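Local coordinates for protein ribosomal RNA methyltransferase, putative (Plasmodium falciparum, PDB 2PLW) that binds S-adenosylmethionine and probably transfers its methyl group to a uridine 2'-hydroxyl of ribosomal RNA, at residues 19-30 / 105-114. Numbering follows the deposited sequence.
With SAM (S-adenosylmethionine), chain C.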
loop_
_atom_site.group_PDB
_atom_site.type_symbol
_atom_site.label_atom_id
_atom_site.label_comp_id
_atom_site.label_asym_id
_atom_site.label_seq_id
_atom_site.Cartn_x
_atom_site.Cartn_y
_atom_site.Cartn_z
ATOM N N PHE A 19 -4.524 -11.514 5.297
ATOM C CA PHE A 19 -4.813 -10.220 5.895
ATOM C C PHE A 19 -6.157 -9.681 5.432
ATOM O O PHE A 19 -6.727 -8.822 6.096
ATOM C CB PHE A 19 -3.675 -9.215 5.613
ATOM C CG PHE A 19 -3.211 -9.202 4.179
ATOM C CD1 PHE A 19 -3.889 -8.430 3.230
ATOM C CD2 PHE A 19 -2.100 -9.957 3.773
ATOM C CE1 PHE A 19 -3.467 -8.401 1.902
ATOM C CE2 PHE A 19 -1.682 -9.945 2.437
ATOM C CZ PHE A 19 -2.365 -9.152 1.506
ATOM N N LEU A 20 -6.676 -10.184 4.306
ATOM C CA LEU A 20 -7.958 -9.703 3.798
ATOM C C LEU A 20 -9.108 -10.367 4.533
ATOM O O LEU A 20 -9.419 -11.538 4.305
ATOM C CB LEU A 20 -8.096 -9.908 2.293
ATOM C CG LEU A 20 -7.101 -9.128 1.419
ATOM C CD1 LEU A 20 -7.149 -9.630 -0.040
ATOM C CD2 LEU A 20 -7.372 -7.607 1.466
ATOM N N LYS A 21 -9.733 -9.592 5.412
ATOM C CA LYS A 21 -10.679 -10.115 6.393
ATOM C C LYS A 21 -11.911 -9.224 6.428
ATOM O O LYS A 21 -11.882 -8.092 5.931
ATOM C CB LYS A 21 -10.015 -10.145 7.773
ATOM C CG LYS A 21 -8.979 -11.260 7.952
ATOM C CD LYS A 21 -8.205 -11.193 9.274
ATOM C CE LYS A 21 -7.138 -10.081 9.255
ATOM N NZ LYS A 21 -5.984 -10.192 10.225
ATOM N N LYS A 22 -12.982 -9.732 7.035
ATOM C CA LYS A 22 -14.232 -8.991 7.148
ATOM C C LYS A 22 -14.097 -7.743 8.027
ATOM O O LYS A 22 -13.256 -7.697 8.914
ATOM C CB LYS A 22 -15.345 -9.907 7.687
ATOM C CG LYS A 22 -15.148 -10.360 9.118
ATOM C CD LYS A 22 -16.370 -11.147 9.609
ATOM C CE LYS A 22 -16.277 -11.475 11.096
ATOM N NZ LYS A 22 -15.151 -12.403 11.486
ATOM N N ASN A 23 -14.941 -6.751 7.766
ATOM C CA ASN A 23 -15.048 -5.542 8.592
ATOM C C ASN A 23 -13.727 -4.778 8.693
ATOM O O ASN A 23 -13.352 -4.289 9.766
ATOM C CB ASN A 23 -15.608 -5.860 10.000
ATOM C CG ASN A 23 -16.132 -4.615 10.716
ATOM O OD1 ASN A 23 -16.388 -3.592 10.085
ATOM N ND2 ASN A 23 -16.278 -4.700 12.035
ATOM N N LYS A 24 -13.027 -4.697 7.569
ATOM C CA LYS A 24 -11.794 -3.908 7.504
ATOM C C LYS A 24 -11.920 -2.805 6.479
ATOM O O LYS A 24 -12.566 -2.987 5.431
ATOM C CB LYS A 24 -10.592 -4.771 7.117
ATOM C CG LYS A 24 -10.320 -5.978 8.059
ATOM C CD LYS A 24 -9.799 -5.516 9.409
ATOM C CE LYS A 24 -9.716 -6.667 10.411
ATOM N NZ LYS A 24 -9.333 -6.146 11.757
ATOM N N ILE A 25 -11.276 -1.681 6.783
ATOM C CA ILE A 25 -11.128 -0.626 5.784
ATOM C C ILE A 25 -9.769 -0.885 5.116
ATOM O O ILE A 25 -8.748 -1.004 5.788
ATOM C CB ILE A 25 -11.188 0.762 6.420
ATOM C CG1 ILE A 25 -12.576 0.994 7.047
ATOM C CG2 ILE A 25 -10.889 1.829 5.376
ATOM C CD1 ILE A 25 -12.747 2.406 7.679
ATOM N N ILE A 26 -9.770 -0.931 3.794
ATOM C CA ILE A 26 -8.590 -1.330 3.005
ATOM C C ILE A 26 -8.238 -0.261 1.969
ATOM O O ILE A 26 -9.082 0.179 1.185
ATOM C CB ILE A 26 -8.846 -2.672 2.294
ATOM C CG1 ILE A 26 -9.249 -3.738 3.316
ATOM C CG2 ILE A 26 -7.584 -3.165 1.567
ATOM C CD1 ILE A 26 -10.084 -4.838 2.695
ATOM N N LEU A 27 -6.973 0.152 1.979
ATOM C CA LEU A 27 -6.466 1.131 1.017
ATOM C C LEU A 27 -5.420 0.495 0.122
ATOM O O LEU A 27 -4.489 -0.136 0.595
ATOM C CB LEU A 27 -5.844 2.316 1.756
ATOM C CG LEU A 27 -5.153 3.376 0.884
ATOM C CD1 LEU A 27 -6.127 4.042 -0.051
ATOM C CD2 LEU A 27 -4.480 4.421 1.758
ATOM N N ASP A 28 -5.559 0.731 -1.178
ATOM C CA ASP A 28 -4.721 0.129 -2.192
ATOM C C ASP A 28 -4.019 1.275 -2.899
ATOM O O ASP A 28 -4.660 2.002 -3.667
ATOM C CB ASP A 28 -5.621 -0.638 -3.161
ATOM C CG ASP A 28 -4.867 -1.251 -4.317
ATOM O OD1 ASP A 28 -3.678 -1.569 -4.168
ATOM O OD2 ASP A 28 -5.481 -1.394 -5.408
ATOM N N ILE A 29 -2.737 1.459 -2.598
ATOM C CA ILE A 29 -1.978 2.582 -3.143
ATOM C C ILE A 29 -1.299 2.139 -4.429
ATOM O O ILE A 29 -0.771 1.020 -4.493
ATOM C CB ILE A 29 -0.925 3.084 -2.141
ATOM C CG1 ILE A 29 -1.617 3.529 -0.844
ATOM C CG2 ILE A 29 -0.085 4.244 -2.781
ATOM C CD1 ILE A 29 -0.645 4.002 0.217
ATOM N N GLY A 30 -1.334 3.008 -5.439
ATOM C CA GLY A 30 -0.846 2.651 -6.772
ATOM C C GLY A 30 -1.823 1.681 -7.420
ATOM O O GLY A 30 -1.413 0.640 -7.897
ATOM N N LYS A 105 -12.392 7.503 11.251
ATOM C CA LYS A 105 -11.806 6.172 11.269
ATOM C C LYS A 105 -10.419 6.142 10.649
ATOM O O LYS A 105 -10.091 6.942 9.787
ATOM C CB LYS A 105 -12.717 5.178 10.556
ATOM C CG LYS A 105 -14.011 4.874 11.307
ATOM C CD LYS A 105 -14.880 3.876 10.541
ATOM C CE LYS A 105 -15.512 4.546 9.311
ATOM N NZ LYS A 105 -16.579 5.530 9.699
ATOM N N LYS A 106 -9.607 5.210 11.113
ATOM C CA LYS A 106 -8.346 4.921 10.452
ATOM C C LYS A 106 -8.479 3.645 9.602
ATOM O O LYS A 106 -9.552 3.059 9.510
ATOM C CB LYS A 106 -7.187 4.888 11.455
ATOM C CG LYS A 106 -6.838 6.301 11.975
ATOM C CD LYS A 106 -5.505 6.318 12.651
ATOM C CE LYS A 106 -5.203 7.656 13.261
ATOM N NZ LYS A 106 -3.880 7.664 13.865
ATOM N N ILE A 107 -7.405 3.290 8.915
ATOM C CA ILE A 107 -7.441 2.330 7.843
ATOM C C ILE A 107 -6.781 1.046 8.348
ATOM O O ILE A 107 -5.685 1.093 8.842
ATOM C CB ILE A 107 -6.644 2.883 6.615
ATOM C CG1 ILE A 107 -7.259 4.213 6.147
ATOM C CG2 ILE A 107 -6.638 1.881 5.459
ATOM C CD1 ILE A 107 -6.606 4.770 4.938
ATOM N N ASP A 108 -7.449 -0.090 8.218
ATOM C CA ASP A 108 -6.921 -1.337 8.764
ATOM C C ASP A 108 -5.819 -2.029 7.972
ATOM O O ASP A 108 -4.961 -2.710 8.556
ATOM C CB ASP A 108 -8.071 -2.312 8.980
ATOM C CG ASP A 108 -9.121 -1.746 9.888
ATOM O OD1 ASP A 108 -8.833 -1.618 11.084
ATOM O OD2 ASP A 108 -10.206 -1.360 9.399
ATOM N N ILE A 109 -5.879 -1.897 6.651
ATOM C CA ILE A 109 -4.941 -2.543 5.766
ATOM C C ILE A 109 -4.530 -1.541 4.717
ATOM O O ILE A 109 -5.386 -0.985 4.002
ATOM C CB ILE A 109 -5.557 -3.795 5.076
ATOM C CG1 ILE A 109 -6.106 -4.768 6.118
ATOM C CG2 ILE A 109 -4.528 -4.449 4.178
ATOM C CD1 ILE A 109 -7.079 -5.835 5.525
ATOM N N ILE A 110 -3.236 -1.261 4.673
ATOM C CA ILE A 110 -2.722 -0.352 3.659
ATOM C C ILE A 110 -1.738 -1.132 2.803
ATOM O O ILE A 110 -0.748 -1.649 3.303
ATOM C CB ILE A 110 -2.082 0.899 4.284
ATOM C CG1 ILE A 110 -3.147 1.737 5.004
ATOM C CG2 ILE A 110 -1.409 1.760 3.192
ATOM C CD1 ILE A 110 -2.524 2.932 5.798
ATOM N N LEU A 111 -2.051 -1.205 1.521
ATOM C CA LEU A 111 -1.251 -1.932 0.538
ATOM C C LEU A 111 -0.672 -0.935 -0.461
ATOM O O LEU A 111 -1.341 0.018 -0.861
ATOM C CB LEU A 111 -2.117 -2.937 -0.233
ATOM C CG LEU A 111 -3.002 -3.881 0.600
ATOM C CD1 LEU A 111 -3.979 -4.697 -0.257
ATOM C CD2 LEU A 111 -2.153 -4.824 1.458
ATOM N N SER A 112 0.563 -1.170 -0.872
ATOM C CA SER A 112 1.131 -0.392 -1.951
ATOM C C SER A 112 1.840 -1.276 -2.960
ATOM O O SER A 112 2.798 -1.982 -2.630
ATOM C CB SER A 112 2.091 0.676 -1.425
ATOM O OG SER A 112 2.784 1.247 -2.504
ATOM N N ASP A 113 1.348 -1.209 -4.189
ATOM C CA ASP A 113 2.017 -1.802 -5.343
ATOM C C ASP A 113 2.630 -0.691 -6.206
ATOM O O ASP A 113 2.949 -0.918 -7.383
ATOM C CB ASP A 113 1.002 -2.613 -6.167
ATOM C CG ASP A 113 1.664 -3.564 -7.155
ATOM O OD1 ASP A 113 2.735 -4.119 -6.808
ATOM O OD2 ASP A 113 1.090 -3.759 -8.261
ATOM N N ALA A 114 2.824 0.505 -5.637
ATOM C CA ALA A 114 3.381 1.636 -6.400
ATOM C C ALA A 114 4.865 1.417 -6.719
ATOM O O ALA A 114 5.570 0.729 -5.991
ATOM C CB ALA A 114 3.216 2.957 -5.626
HETATM N N SAM C . -1.589 -3.036 -8.288
HETATM C CA SAM C . -2.100 -2.447 -9.571
HETATM C C SAM C . -3.161 -3.338 -10.218
HETATM O O SAM C . -3.267 -4.507 -9.843
HETATM O OXT SAM C . -3.942 -2.928 -11.086
HETATM C CB SAM C . -0.924 -2.215 -10.528
HETATM C CG SAM C . -0.083 -1.060 -9.986
HETATM S SD SAM C . 1.098 -0.356 -11.153
HETATM C CE SAM C . 2.262 -1.728 -11.207
HETATM C "C5'" SAM C . 1.984 0.850 -10.131
HETATM C "C4'" SAM C . 1.172 2.136 -9.977
HETATM O "O4'" SAM C . 1.802 2.941 -8.977
HETATM C "C3'" SAM C . 1.065 3.017 -11.247
HETATM O "O3'" SAM C . -0.258 3.048 -11.736
HETATM C "C2'" SAM C . 1.524 4.407 -10.780
HETATM O "O2'" SAM C . 0.787 5.518 -11.280
HETATM C "C1'" SAM C . 1.405 4.282 -9.272
HETATM N N9 SAM C . 2.212 5.216 -8.485
HETATM C C8 SAM C . 3.573 5.438 -8.534
HETATM N N7 SAM C . 3.892 6.357 -7.599
HETATM C C5 SAM C . 2.749 6.713 -6.956
HETATM C C6 SAM C . 2.473 7.599 -5.913
HETATM N N6 SAM C . 3.435 8.309 -5.341
HETATM N N1 SAM C . 1.187 7.744 -5.456
HETATM C C2 SAM C . 0.145 7.023 -6.010
HETATM N N3 SAM C . 0.414 6.134 -7.033
HETATM C C4 SAM C . 1.688 6.001 -7.502
HETATM O O HOH W 1 -10.048 -3.574 13.005
#
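Ile26 and Ile109 lie side by side on one face of two neighbouring parallel strands, pointing the same way, with Ile26 CG1 3.7 Å from Ile109 CD1. A ladder of backbone hydrogen bonds joins the strands, from Ile109 N to Ile25 O through to Asp113 N to Ile29 O. On the same face the Phe19 ring comes obliquely against Leu111, its CE1 3.8 Å from Leu111 CD2, while Ile151 of strand 148-155 touches both side chains. On the reverse face, Leu27 sets CB 3.8 Å from Ile107 CG2, Ile29 brings CD1 to within 3.8 Å of Ile110 CG2, and Phe139 and Ile136 of helix 122-143 cover Leu27 and Ile29.

The solvent side lies at the N-terminal ends of the strands, where Lys24 and Asp108 are partly exposed and Lys105 is exposed. Here Asp108, where the chain turns a corner, takes over the pairing with its side chain: Ile25 N donates to the anti lone pair of Asp108 OD2 at 2.8 Å, almost perfectly straight (179°). With CG beside its own backbone N (chi1 -58°), the carboxylate reaches that amide, and a water links its OD1 to Lys24 NZ; OD1 also accepts from Asn145. The Lys24 chain, bent at chi2, crosses Asp108 at about a right angle, CD 3.7 Å from Asp108 CB.

At the other end Asp113 OD2 accepts a hydrogen bond from the amino N of S-adenosylmethionine (2.8 Å), and its OD1 pairs with Lys153, the predicted proton acceptor. A cofactor site at the C-terminal ends of adjacent central parallel strands is characteristic of Rossmann-like folds, here that of a class I methyltransferase.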